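Local coordinates for alpha-catenin-like protein hmp-1 (Caenorhabditis elegans, PDB 5XA5) that links cadherin–beta-catenin complexes to actin filaments at cell junctions, and is required for cell migration and shape change during embryonic body enclosure and elongation, at residues A[161-166]-A[218-223]. Residues are numbered along the deposited sequence; the frame is centred on the assembly and turned at random.
Sequences HQMIEA and PLLYTS
The phenol ring of Y221 takes the sulfur of M163 at its edge, near the ring plane, with SD 4.5 Å from CD1; the ring also stacks with that of Y176 on helix 169-196, and its hydroxyl is hydrogen-bonded to D173 of the same helix. M163 sends its chain out with CG anti to the backbone N (chi1 -169°), and the bend at chi3 (73°) directs the methyl against helix 200-229. There CE settles 3.7 Å from CG of L220 and equally close to the backbone N of Y221. The buried side chains of M163 and L220 slide past one another in opposite directions. Segments 161-166 and 218-223 lie on helices 117-165 and 200-229, the first and third of four successive helices forming an up-and-down bundle of the vinculin/alpha-catenin family, in the N-terminal region of the protein; the short segment axes run 23° from parallel and approach to 10.2 Å. Helix 169-196 packs beside M163, whereas helix 234-258 meets I164 and L220 through A244 and T243. I164 crosses L220 at about a right angle, its CG1 4.0 Å from CD1 of the leucine and its CD1 4.1 Å from CD2. With L220 cut back to an alanine, the M163 methyl would probably lose its CG and CD2 contacts and the ethyl branch of I164 its leucine partner, opening a gap near the end of helix 117-165.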
# COMPACT_ATOMS: atom_id res chain seq x y z
N HIS A 161 3.34 -19.98 17.82
CA HIS A 161 3.36 -19.95 19.28
C HIS A 161 2.54 -21.10 19.84
O HIS A 161 2.99 -21.83 20.75
CB HIS A 161 2.81 -18.61 19.78
CG HIS A 161 2.88 -18.44 21.28
ND1 HIS A 161 3.81 -17.64 21.88
CD2 HIS A 161 2.13 -18.97 22.28
CE1 HIS A 161 3.65 -17.68 23.20
NE2 HIS A 161 2.65 -18.49 23.46
N GLN A 162 1.32 -21.25 19.31
CA GLN A 162 0.43 -22.29 19.79
C GLN A 162 1.00 -23.67 19.50
O GLN A 162 0.85 -24.58 20.32
CB GLN A 162 -0.96 -22.13 19.16
CG GLN A 162 -1.72 -20.96 19.74
CD GLN A 162 -3.04 -20.72 19.05
OE1 GLN A 162 -3.72 -21.67 18.67
NE2 GLN A 162 -3.43 -19.46 18.92
N MET A 163 1.68 -23.80 18.35
CA MET A 163 2.26 -25.10 18.00
C MET A 163 3.34 -25.50 19.00
O MET A 163 3.38 -26.66 19.46
CB MET A 163 2.80 -25.07 16.56
CG MET A 163 3.17 -26.45 16.06
SD MET A 163 3.66 -26.50 14.32
CE MET A 163 5.27 -25.72 14.40
N ILE A 164 4.17 -24.53 19.39
CA ILE A 164 5.24 -24.75 20.35
C ILE A 164 4.66 -25.12 21.71
O ILE A 164 5.24 -25.93 22.46
CB ILE A 164 6.11 -23.47 20.46
CG1 ILE A 164 6.85 -23.25 19.14
CG2 ILE A 164 7.09 -23.57 21.63
CD1 ILE A 164 7.51 -21.88 19.01
N GLU A 165 3.51 -24.54 22.05
CA GLU A 165 2.91 -24.78 23.36
C GLU A 165 2.02 -26.03 23.41
O GLU A 165 1.66 -26.48 24.50
CB GLU A 165 2.07 -23.57 23.79
CG GLU A 165 2.88 -22.33 24.03
CD GLU A 165 3.82 -22.47 25.19
OE1 GLU A 165 3.45 -23.12 26.20
OE2 GLU A 165 4.95 -21.94 25.09
N ALA A 166 1.69 -26.59 22.25
CA ALA A 166 0.75 -27.72 22.20
C ALA A 166 1.25 -28.89 23.01
O ALA A 166 2.44 -29.17 23.03
CB ALA A 166 0.52 -28.15 20.74
N PRO A 218 9.19 -25.90 8.76
CA PRO A 218 9.10 -27.36 8.74
C PRO A 218 9.95 -27.99 9.83
O PRO A 218 9.59 -29.04 10.37
CB PRO A 218 9.61 -27.75 7.35
CG PRO A 218 9.45 -26.53 6.53
CD PRO A 218 9.60 -25.36 7.45
N LEU A 219 11.08 -27.36 10.15
CA LEU A 219 11.94 -27.88 11.21
C LEU A 219 11.31 -27.66 12.59
O LEU A 219 11.51 -28.46 13.51
CB LEU A 219 13.31 -27.21 11.15
CG LEU A 219 14.14 -27.57 9.92
CD1 LEU A 219 15.28 -26.59 9.76
CD2 LEU A 219 14.69 -28.97 10.03
N LEU A 220 10.58 -26.56 12.73
CA LEU A 220 9.85 -26.30 13.97
C LEU A 220 8.76 -27.36 14.15
O LEU A 220 8.58 -27.87 15.26
CB LEU A 220 9.26 -24.89 13.97
CG LEU A 220 8.60 -24.51 15.30
CD1 LEU A 220 9.58 -24.56 16.47
CD2 LEU A 220 7.98 -23.12 15.18
N TYR A 221 8.06 -27.69 13.07
CA TYR A 221 7.05 -28.74 13.12
C TYR A 221 7.65 -30.04 13.63
O TYR A 221 7.13 -30.63 14.56
CB TYR A 221 6.43 -28.96 11.73
CG TYR A 221 5.61 -30.22 11.60
CD1 TYR A 221 4.51 -30.46 12.42
CD2 TYR A 221 5.91 -31.17 10.63
CE1 TYR A 221 3.76 -31.61 12.29
CE2 TYR A 221 5.16 -32.32 10.49
CZ TYR A 221 4.09 -32.54 11.34
OH TYR A 221 3.32 -33.67 11.21
N THR A 222 8.75 -30.50 13.04
CA THR A 222 9.20 -31.82 13.40
C THR A 222 9.90 -31.82 14.76
O THR A 222 9.80 -32.79 15.49
CB THR A 222 10.12 -32.43 12.31
OG1 THR A 222 11.17 -31.53 11.98
CG2 THR A 222 9.31 -32.70 11.06
N SER A 223 10.54 -30.71 15.14
CA SER A 223 11.16 -30.63 16.46
C SER A 223 10.09 -30.60 17.56
O SER A 223 10.26 -31.23 18.60
CB SER A 223 12.06 -29.40 16.59
OG SER A 223 11.26 -28.23 16.66